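Local structure of putative decarboxylase involved in desferrioxamine biosynthesis (Erwinia amylovora, 5O5C) at residues B[164-169]-B[338-343]; B[268-273]-B[297-302]; B[292-297]-B[321-326]. The protein probably decarboxylates lysine with pyridoxal 5'-phosphate as cofactor, in the biosynthesis of the siderophore desferrioxamine. All blocks are in the same frame, centred on the assembly; numbering follows the deposited sequence.

In the fold
All three contacts are buried in the seven-stranded mixed sheet of the large domain, and none is a surface contact. Interaction 1 joins the outermost strand 163-167 to 339-343, the antiparallel part. Interactions 2 and 3 lie in the parallel part and share Val297 on strand 294-299, one on each side of it. Strand 323-327 bonds to 339-343 and so ties interaction 3 to interaction 1. Chemistry follows place. Interaction 1 is mainly backbone pairing and aromatic packing. Interaction 3 adds side-chain hydrogen bonds of Trp294, His296, Asp322 and Ser323 to the backbone pairing. Interaction 2 reaches the C-terminal strand ends, where Asp298 and Thr273 meet the cofactor ring; Gly169 of interaction 1 lies by its phosphate.

Interaction 1: B[164-169]-B[338-343]; sequences GIFTSG and CGAFFV. With PLP (pyridoxal-5'-phosphate), chain H.
Ala340 is the small bump of this contact, and the ring of Phe166 is the flat surface that receives it. Ala340 CB lies 4.2 Å from the centroid of the Phe166 ring, almost on the ring normal, a CH-pi contact. The ring gets there because Phe166 CG stands anti to its carbonyl carbon (chi1 -86°). Cys338 closes the rim: its SG lies at the edge of the same ring, 4.1 Å from Phe166 CE2. Gly164 has no side chain, and the Phe342 ring fills the hollow beside it, with Phe342 CD2 4.2 Å from Gly164 CA. On the other face of the sheet Ile165 CG2 packs at the edge of the Phe341 ring and 4.3 Å from Phe341 CB. Backbone bonds hold this antiparallel edge of the aspartate aminotransferase-fold sheet. Ile165 N and Phe341 O are 2.9 Å apart, and Phe341 N gives a straight bond to Ile165 O (168° at the hydrogen). A water joins Thr167 O to Gly339 N where the strands part. Helix 140-156 and Tyr328 pack on the face of Phe166 and Phe342, helix 170-189 covers that of Thr167 and Phe341, and strand 323-327 flanks 339-343.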
loop_
_atom_site.group_PDB
_atom_site.type_symbol
_atom_site.label_atom_id
_atom_site.label_comp_id
_atom_site.label_asym_id
_atom_site.label_seq_id
_atom_site.Cartn_x
_atom_site.Cartn_y
_atom_site.Cartn_z
ATOM N N GLY B 164 -6.278 -14.563 6.503
ATOM C CA GLY B 164 -5.393 -13.659 5.735
ATOM C C GLY B 164 -5.761 -12.208 5.781
ATOM O O GLY B 164 -6.668 -11.816 6.491
ATOM N N ILE B 165 -5.071 -11.409 4.986
ATOM C CA ILE B 165 -5.241 -9.981 5.032
ATOM C C ILE B 165 -4.891 -9.378 3.666
ATOM O O ILE B 165 -4.100 -9.923 2.927
ATOM C CB ILE B 165 -4.376 -9.423 6.175
ATOM C CG1 ILE B 165 -4.444 -7.921 6.239
ATOM C CG2 ILE B 165 -2.941 -9.863 6.050
ATOM C CD1 ILE B 165 -5.686 -7.410 6.872
ATOM N N PHE B 166 -5.523 -8.268 3.324
ATOM C CA PHE B 166 -5.151 -7.570 2.133
ATOM C C PHE B 166 -3.975 -6.628 2.486
ATOM O O PHE B 166 -3.988 -5.911 3.502
ATOM C CB PHE B 166 -6.327 -6.835 1.550
ATOM C CG PHE B 166 -7.186 -7.659 0.626
ATOM C CD1 PHE B 166 -8.193 -8.475 1.120
ATOM C CD2 PHE B 166 -7.049 -7.545 -0.769
ATOM C CE1 PHE B 166 -8.990 -9.235 0.267
ATOM C CE2 PHE B 166 -7.852 -8.296 -1.634
ATOM C CZ PHE B 166 -8.829 -9.123 -1.120
ATOM N N THR B 167 -2.995 -6.608 1.597
ATOM C CA THR B 167 -1.816 -5.756 1.682
ATOM C C THR B 167 -1.658 -4.941 0.433
ATOM O O THR B 167 -2.434 -5.092 -0.474
ATOM C CB THR B 167 -0.583 -6.618 1.689
ATOM O OG1 THR B 167 -0.546 -7.306 0.449
ATOM C CG2 THR B 167 -0.653 -7.608 2.813
ATOM N N SER B 168 -0.567 -4.161 0.338
ATOM C CA SER B 168 -0.355 -3.304 -0.810
ATOM C C SER B 168 -0.061 -4.084 -2.028
ATOM O O SER B 168 -0.235 -3.596 -3.146
ATOM C CB SER B 168 0.770 -2.302 -0.593
ATOM O OG SER B 168 1.990 -2.811 -0.164
ATOM N N GLY B 169 0.441 -5.293 -1.814
ATOM C CA GLY B 169 0.789 -6.169 -2.881
ATOM C C GLY B 169 1.805 -7.167 -2.410
ATOM O O GLY B 169 2.139 -7.305 -1.192
ATOM N N CYS B 338 -4.395 -4.576 -5.229
ATOM C CA CYS B 338 -5.259 -5.687 -4.914
ATOM C C CYS B 338 -4.412 -6.937 -4.753
ATOM O O CYS B 338 -4.016 -7.596 -5.690
ATOM C CB CYS B 338 -6.302 -5.849 -5.992
ATOM S SG CYS B 338 -7.789 -6.659 -5.382
ATOM N N GLY B 339 -4.115 -7.245 -3.520
ATOM C CA GLY B 339 -3.312 -8.363 -3.205
ATOM C C GLY B 339 -3.446 -8.663 -1.756
ATOM O O GLY B 339 -3.888 -7.824 -0.975
ATOM N N ALA B 340 -3.113 -9.887 -1.433
ATOM C CA ALA B 340 -3.357 -10.440 -0.120
ATOM C C ALA B 340 -2.376 -11.516 0.265
ATOM O O ALA B 340 -1.739 -12.157 -0.611
ATOM C CB ALA B 340 -4.782 -10.987 -0.043
ATOM N N PHE B 341 -2.262 -11.672 1.592
ATOM C CA PHE B 341 -1.349 -12.615 2.266
ATOM C C PHE B 341 -2.149 -13.605 3.115
ATOM O O PHE B 341 -3.021 -13.203 3.863
ATOM C CB PHE B 341 -0.417 -11.826 3.161
ATOM C CG PHE B 341 0.463 -12.674 3.981
ATOM C CD1 PHE B 341 1.445 -13.406 3.388
ATOM C CD2 PHE B 341 0.251 -12.810 5.346
ATOM C CE1 PHE B 341 2.239 -14.253 4.111
ATOM C CE2 PHE B 341 1.075 -13.630 6.097
ATOM C CZ PHE B 341 2.052 -14.377 5.467
ATOM N N PHE B 342 -1.835 -14.893 3.017
ATOM C CA PHE B 342 -2.575 -15.934 3.683
ATOM C C PHE B 342 -1.687 -16.776 4.565
ATOM O O PHE B 342 -0.597 -17.100 4.152
ATOM C CB PHE B 342 -3.256 -16.820 2.675
ATOM C CG PHE B 342 -4.262 -16.097 1.875
ATOM C CD1 PHE B 342 -3.879 -15.387 0.766
ATOM C CD2 PHE B 342 -5.578 -16.039 2.292
ATOM C CE1 PHE B 342 -4.776 -14.669 0.063
ATOM C CE2 PHE B 342 -6.482 -15.285 1.597
ATOM C CZ PHE B 342 -6.088 -14.596 0.485
ATOM N N VAL B 343 -2.202 -17.153 5.745
ATOM C CA VAL B 343 -1.530 -18.088 6.663
ATOM C C VAL B 343 -2.329 -19.398 6.942
ATOM O O VAL B 343 -3.539 -19.401 6.956
ATOM C CB VAL B 343 -1.200 -17.431 7.985
ATOM C CG1 VAL B 343 -0.078 -16.413 7.799
ATOM C CG2 VAL B 343 -2.418 -16.806 8.653
HETATM N N1 PLP H . 6.224 -12.448 -6.232
HETATM C C2 PLP H . 6.162 -12.776 -7.540
HETATM C C2A PLP H . 6.187 -14.213 -7.968
HETATM C C3 PLP H . 6.050 -11.700 -8.534
HETATM O O3 PLP H . 5.982 -11.969 -9.880
HETATM C C4 PLP H . 6.008 -10.318 -7.997
HETATM C C4A PLP H . 5.970 -9.147 -8.900
HETATM C C5 PLP H . 6.087 -10.093 -6.553
HETATM C C6 PLP H . 6.219 -11.199 -5.737
HETATM C C5A PLP H . 6.060 -8.683 -6.008
HETATM O O4P PLP H . 4.702 -8.262 -6.217
HETATM P P PLP H . 4.110 -6.769 -6.042
HETATM O O1P PLP H . 4.653 -6.013 -7.212
HETATM O O2P PLP H . 2.621 -6.954 -6.178
HETATM O O3P PLP H . 4.521 -6.188 -4.735
HETATM O O HOH W 1 -4.751 -4.742 -1.876
#

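Interaction 2: B[268-273]-B[297-302]; sequences ATSGTT and VDAAYG. With PLP (pyridoxal-5'-phosphate), chain H.
Thr269 and Asp298 sit side by side on neighbouring parallel strands of a beta-alpha-beta unit, strand 262-269, helix 281-290 and strand 294-299. The unit belongs to the aspartate aminotransferase fold of type I PLP enzymes. Backbone bonds set the register: Asp298 N donates to Ala268 O (2.7 Å), and Ser270 N to Asp298 O (3.0 Å). The second donor comes from above the carbonyl plane. Ser270 OG adds a weak bond to Asp298 O. Ala268 CB packs against Val297 CG2. The Ser270 hydroxyl touches Val297 CG1 and Ala299 CB by van der Waals contact. Two waters bridge the segments. One donates to Thr269 OG1 and to Asp298 OD2. The other binds Gly271 O, Asp298 O and Tyr301 N. The edge of the Tyr301 ring faces Thr272 O, and its OH is bonded to Thr433 N. Asp298 is turned with CG anti to the backbone N (chi1 -175°), which carries its carboxylate to the cofactor: OD2 lies 2.8 Å from PLP N1 and OD1 is 3.0 Å from it, the aspartate-pyridine nitrogen pairing of this fold. Ala300 N holds OD1 in an Asx turn, and Asn174 ND2 bonds OD2. Thr273 OG1 is hydrogen-bonded to PLP O3 (2.7 Å). Ala300 CB rests against one face of the pyridine ring, 3.4 Å from PLP C2.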
loop_
_atom_site.group_PDB
_atom_site.type_symbol
_atom_site.label_atom_id
_atom_site.label_comp_id
_atom_site.label_asym_id
_atom_site.label_seq_id
_atom_site.Cartn_x
_atom_site.Cartn_y
_atom_site.Cartn_z
ATOM N N ALA B 268 8.819 -21.343 -2.040
ATOM C CA ALA B 268 8.398 -21.998 -3.284
ATOM C C ALA B 268 7.566 -21.040 -4.081
ATOM O O ALA B 268 6.535 -20.544 -3.562
ATOM C CB ALA B 268 7.556 -23.220 -2.972
ATOM N N THR B 269 7.970 -20.832 -5.341
ATOM C CA THR B 269 7.323 -19.934 -6.253
ATOM C C THR B 269 6.466 -20.708 -7.273
ATOM O O THR B 269 6.984 -21.476 -8.129
ATOM C CB THR B 269 8.392 -19.024 -6.887
ATOM O OG1 THR B 269 9.077 -18.401 -5.819
ATOM C CG2 THR B 269 7.779 -17.975 -7.774
ATOM N N SER B 270 5.146 -20.522 -7.153
ATOM C CA SER B 270 4.177 -21.190 -7.998
ATOM C C SER B 270 3.853 -20.259 -9.146
ATOM O O SER B 270 2.705 -19.784 -9.295
ATOM C CB SER B 270 2.939 -21.617 -7.182
ATOM O OG SER B 270 2.305 -20.523 -6.491
ATOM N N GLY B 271 4.885 -19.982 -9.956
ATOM C CA GLY B 271 4.815 -19.008 -11.040
ATOM C C GLY B 271 5.920 -17.996 -10.930
ATOM O O GLY B 271 5.716 -16.900 -10.352
ATOM N N THR B 272 7.108 -18.363 -11.426
ATOM C CA THR B 272 8.214 -17.433 -11.420
ATOM C C THR B 272 7.901 -16.268 -12.354
ATOM O O THR B 272 7.208 -16.441 -13.375
ATOM C CB THR B 272 9.589 -18.085 -11.697
ATOM O OG1 THR B 272 9.707 -18.518 -13.055
ATOM C CG2 THR B 272 9.809 -19.224 -10.743
ATOM N N THR B 273 8.363 -15.079 -11.971
ATOM C CA THR B 273 8.078 -13.841 -12.710
ATOM C C THR B 273 8.502 -13.894 -14.179
ATOM O O THR B 273 7.764 -13.452 -15.022
ATOM C CB THR B 273 8.789 -12.670 -12.049
ATOM O OG1 THR B 273 8.458 -12.686 -10.645
ATOM C CG2 THR B 273 8.469 -11.351 -12.684
ATOM N N VAL B 297 4.423 -20.290 -0.006
ATOM C CA VAL B 297 4.185 -20.337 -1.453
ATOM C C VAL B 297 4.012 -18.927 -1.986
ATOM O O VAL B 297 3.093 -18.229 -1.564
ATOM C CB VAL B 297 3.007 -21.254 -1.790
ATOM C CG1 VAL B 297 2.565 -21.109 -3.230
ATOM C CG2 VAL B 297 3.442 -22.666 -1.546
ATOM N N ASP B 298 4.924 -18.479 -2.847
ATOM C CA ASP B 298 4.763 -17.191 -3.552
ATOM C C ASP B 298 3.956 -17.436 -4.806
ATOM O O ASP B 298 4.467 -17.941 -5.793
ATOM C CB ASP B 298 6.096 -16.522 -3.804
ATOM C CG ASP B 298 5.983 -15.152 -4.425
ATOM O OD1 ASP B 298 4.901 -14.720 -4.858
ATOM O OD2 ASP B 298 7.000 -14.496 -4.534
ATOM N N ALA B 299 2.687 -17.059 -4.763
ATOM C CA ALA B 299 1.762 -17.300 -5.863
ATOM C C ALA B 299 1.302 -16.007 -6.567
ATOM O O ALA B 299 0.207 -15.910 -7.105
ATOM C CB ALA B 299 0.591 -18.101 -5.364
ATOM N N ALA B 300 2.150 -15.000 -6.568
ATOM C CA ALA B 300 1.685 -13.686 -6.890
ATOM C C ALA B 300 1.119 -13.696 -8.299
ATOM O O ALA B 300 0.056 -13.104 -8.580
ATOM C CB ALA B 300 2.821 -12.671 -6.736
ATOM N N TYR B 301 1.811 -14.411 -9.170
ATOM C CA TYR B 301 1.416 -14.585 -10.549
ATOM C C TYR B 301 0.531 -15.812 -10.659
ATOM O O TYR B 301 -0.548 -15.771 -11.265
ATOM C CB TYR B 301 2.695 -14.694 -11.383
ATOM C CG TYR B 301 2.604 -14.983 -12.869
ATOM C CD1 TYR B 301 1.450 -14.749 -13.624
ATOM C CD2 TYR B 301 3.731 -15.440 -13.532
ATOM C CE1 TYR B 301 1.437 -15.002 -14.991
ATOM C CE2 TYR B 301 3.724 -15.739 -14.879
ATOM C CZ TYR B 301 2.593 -15.515 -15.604
ATOM O OH TYR B 301 2.664 -15.814 -16.941
ATOM N N GLY B 302 0.983 -16.901 -10.070
ATOM C CA GLY B 302 0.302 -18.205 -10.226
ATOM C C GLY B 302 -1.126 -18.340 -9.734
ATOM O O GLY B 302 -1.866 -19.206 -10.217
HETATM N N1 PLP H . 6.224 -12.448 -6.232
HETATM C C2 PLP H . 6.162 -12.776 -7.540
HETATM C C2A PLP H . 6.187 -14.213 -7.968
HETATM C C3 PLP H . 6.050 -11.700 -8.534
HETATM O O3 PLP H . 5.982 -11.969 -9.880
HETATM C C4 PLP H . 6.008 -10.318 -7.997
HETATM C C4A PLP H . 5.970 -9.147 -8.900
HETATM C C5 PLP H . 6.087 -10.093 -6.553
HETATM C C6 PLP H . 6.219 -11.199 -5.737
HETATM C C5A PLP H . 6.060 -8.683 -6.008
HETATM O O4P PLP H . 4.702 -8.262 -6.217
HETATM P P PLP H . 4.110 -6.769 -6.042
HETATM O O1P PLP H . 4.653 -6.013 -7.212
HETATM O O2P PLP H . 2.621 -6.954 -6.178
HETATM O O3P PLP H . 4.521 -6.188 -4.735
HETATM O O HOH W 2 9.258 -15.444 -5.399
HETATM O O HOH W 3 3.748 -16.719 -8.460
#

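Interaction 3: B[292-297]-B[321-326]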
loop_
_atom_site.group_PDB
_atom_site.type_symbol
_atom_site.label_atom_id
_atom_site.label_comp_id
_atom_site.label_asym_id
_atom_site.label_seq_id
_atom_site.Cartn_x
_atom_site.Cartn_y
_atom_site.Cartn_z
ATOM N N GLY B 292 11.356 -29.334 9.975
ATOM C CA GLY B 292 10.558 -28.295 10.701
ATOM C C GLY B 292 10.432 -26.903 10.084
ATOM O O GLY B 292 10.191 -25.896 10.794
ATOM N N MET B 293 10.605 -26.813 8.779
ATOM C CA MET B 293 10.702 -25.494 8.121
ATOM C C MET B 293 9.365 -24.907 7.717
ATOM O O MET B 293 8.438 -25.624 7.467
ATOM C CB MET B 293 11.607 -25.564 6.895
ATOM C CG MET B 293 13.057 -25.739 7.279
ATOM S SD MET B 293 14.113 -25.376 5.906
ATOM C CE MET B 293 13.856 -26.781 4.818
ATOM N N TRP B 294 9.310 -23.580 7.630
ATOM C CA TRP B 294 8.139 -22.859 7.196
ATOM C C TRP B 294 8.114 -23.000 5.670
ATOM O O TRP B 294 9.145 -22.803 5.034
ATOM C CB TRP B 294 8.254 -21.381 7.592
ATOM C CG TRP B 294 7.097 -20.521 7.211
ATOM C CD1 TRP B 294 6.751 -20.068 5.949
ATOM C CD2 TRP B 294 6.101 -20.031 8.086
ATOM N NE1 TRP B 294 5.600 -19.305 6.016
ATOM C CE2 TRP B 294 5.195 -19.256 7.316
ATOM C CE3 TRP B 294 5.906 -20.133 9.459
ATOM C CZ2 TRP B 294 4.118 -18.592 7.882
ATOM C CZ3 TRP B 294 4.866 -19.511 9.997
ATOM C CH2 TRP B 294 3.958 -18.742 9.211
ATOM N N MET B 295 6.959 -23.366 5.120
ATOM C CA MET B 295 6.743 -23.324 3.685
ATOM C C MET B 295 5.916 -22.115 3.298
ATOM O O MET B 295 4.741 -21.949 3.690
ATOM C CB MET B 295 6.088 -24.581 3.150
ATOM C CG MET B 295 6.310 -24.788 1.662
ATOM S SD MET B 295 5.165 -26.004 0.998
ATOM C CE MET B 295 5.493 -25.899 -0.750
ATOM N N HIS B 296 6.541 -21.256 2.516
ATOM C CA HIS B 296 5.831 -20.145 1.958
ATOM C C HIS B 296 5.659 -20.360 0.461
ATOM O O HIS B 296 6.624 -20.630 -0.263
ATOM C CB HIS B 296 6.574 -18.867 2.245
ATOM C CG HIS B 296 6.034 -17.710 1.496
ATOM N ND1 HIS B 296 4.730 -17.308 1.639
ATOM C CD2 HIS B 296 6.592 -16.894 0.569
ATOM C CE1 HIS B 296 4.534 -16.242 0.903
ATOM N NE2 HIS B 296 5.627 -15.999 0.197
ATOM N N VAL B 297 4.423 -20.290 -0.006
ATOM C CA VAL B 297 4.185 -20.337 -1.453
ATOM C C VAL B 297 4.012 -18.927 -1.986
ATOM O O VAL B 297 3.093 -18.229 -1.564
ATOM C CB VAL B 297 3.007 -21.254 -1.790
ATOM C CG1 VAL B 297 2.565 -21.109 -3.230
ATOM C CG2 VAL B 297 3.442 -22.666 -1.546
ATOM N N ALA B 321 1.051 -25.362 2.178
ATOM C CA ALA B 321 1.847 -24.192 2.609
ATOM C C ALA B 321 1.589 -23.726 4.069
ATOM O O ALA B 321 0.536 -23.923 4.604
ATOM C CB ALA B 321 1.584 -23.054 1.646
ATOM N N ASP B 322 2.572 -23.100 4.695
ATOM C CA ASP B 322 2.338 -22.389 5.959
ATOM C C ASP B 322 1.806 -20.980 5.679
ATOM O O ASP B 322 0.903 -20.499 6.435
ATOM C CB ASP B 322 3.600 -22.389 6.810
ATOM C CG ASP B 322 3.962 -23.770 7.244
ATOM O OD1 ASP B 322 3.168 -24.310 8.004
ATOM O OD2 ASP B 322 4.969 -24.326 6.763
ATOM N N SER B 323 2.339 -20.354 4.606
ATOM C CA SER B 323 1.771 -19.109 4.000
ATOM C C SER B 323 1.713 -19.058 2.498
ATOM O O SER B 323 2.405 -19.804 1.820
ATOM C CB SER B 323 2.560 -17.877 4.408
ATOM O OG SER B 323 3.944 -18.067 4.168
ATOM N N VAL B 324 0.892 -18.131 1.994
ATOM C CA VAL B 324 0.663 -17.974 0.568
ATOM C C VAL B 324 0.497 -16.490 0.248
ATOM O O VAL B 324 -0.293 -15.764 0.942
ATOM C CB VAL B 324 -0.592 -18.711 0.018
ATOM C CG1 VAL B 324 -0.639 -18.618 -1.505
ATOM C CG2 VAL B 324 -0.651 -20.164 0.398
ATOM N N THR B 325 1.215 -16.038 -0.765
ATOM C CA THR B 325 1.002 -14.707 -1.299
ATOM C C THR B 325 0.272 -14.781 -2.639
ATOM O O THR B 325 0.618 -15.574 -3.511
ATOM C CB THR B 325 2.294 -13.915 -1.518
ATOM O OG1 THR B 325 3.043 -14.533 -2.577
ATOM C CG2 THR B 325 3.065 -13.869 -0.398
ATOM N N VAL B 326 -0.657 -13.867 -2.816
ATOM C CA VAL B 326 -1.577 -13.852 -3.948
ATOM C C VAL B 326 -1.715 -12.422 -4.497
ATOM O O VAL B 326 -2.023 -11.538 -3.696
ATOM C CB VAL B 326 -2.963 -14.300 -3.433
ATOM C CG1 VAL B 326 -4.027 -14.087 -4.474
ATOM C CG2 VAL B 326 -2.931 -15.749 -3.015
#
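Trp294 and Asp322 open the contact between parallel strands 294-299 and 323-327, neighbours in the large-domain sheet of the type I PLP fold. Asp322 CB sits over one face of the Trp294 indole, 3.6 Å from the centroid of its five-membered ring. Ring and carboxylate planes are 45° apart. With chi1 at -179° the indole swings away from the Trp294 backbone N, and its N-H reaches the second strand. Trp294 NE1 then donates to Ser323 OG at 2.8 Å, with the oxygen in the plane of the ring. Ala181 and Ser184 of helix 170-189 also touch the indole.

Met295 is gripped through its backbone. Met295 N donates to Asp322 OD2 at 2.8 Å in a nearly straight bond, and the oxygen accepts with its anti lone pair. Met295 O takes two donors, Asp322 N at 2.7 Å and Ser323 N at 3.0 Å. The aspartate thus closes on Met295 with both its carboxylate and its own N-H. The Met295 side chain runs extended toward helix 281-290.

His296 comes next, on the same face as Ser323. His296 ND1 and Ser323 OG are hydrogen-bonded at 2.8 Å. The serine hydroxyl is therefore shared by two rings, the tryptophan and the histidine. The far nitrogen, His296 NE2, bonds Asn174 OD1; Asn174 also bonds the cofactor-binding Asp298 and so lies between this contact and the PLP site.

Val297 ends the walk. Its CG2 packs on Ala321 CB, while its backbone N and O bond to residues on either side of Val324, its partner in the pair. Val297 N donates to Ser323 O at 2.8 Å, and Val297 O accepts from Thr325 N at 3.0 Å.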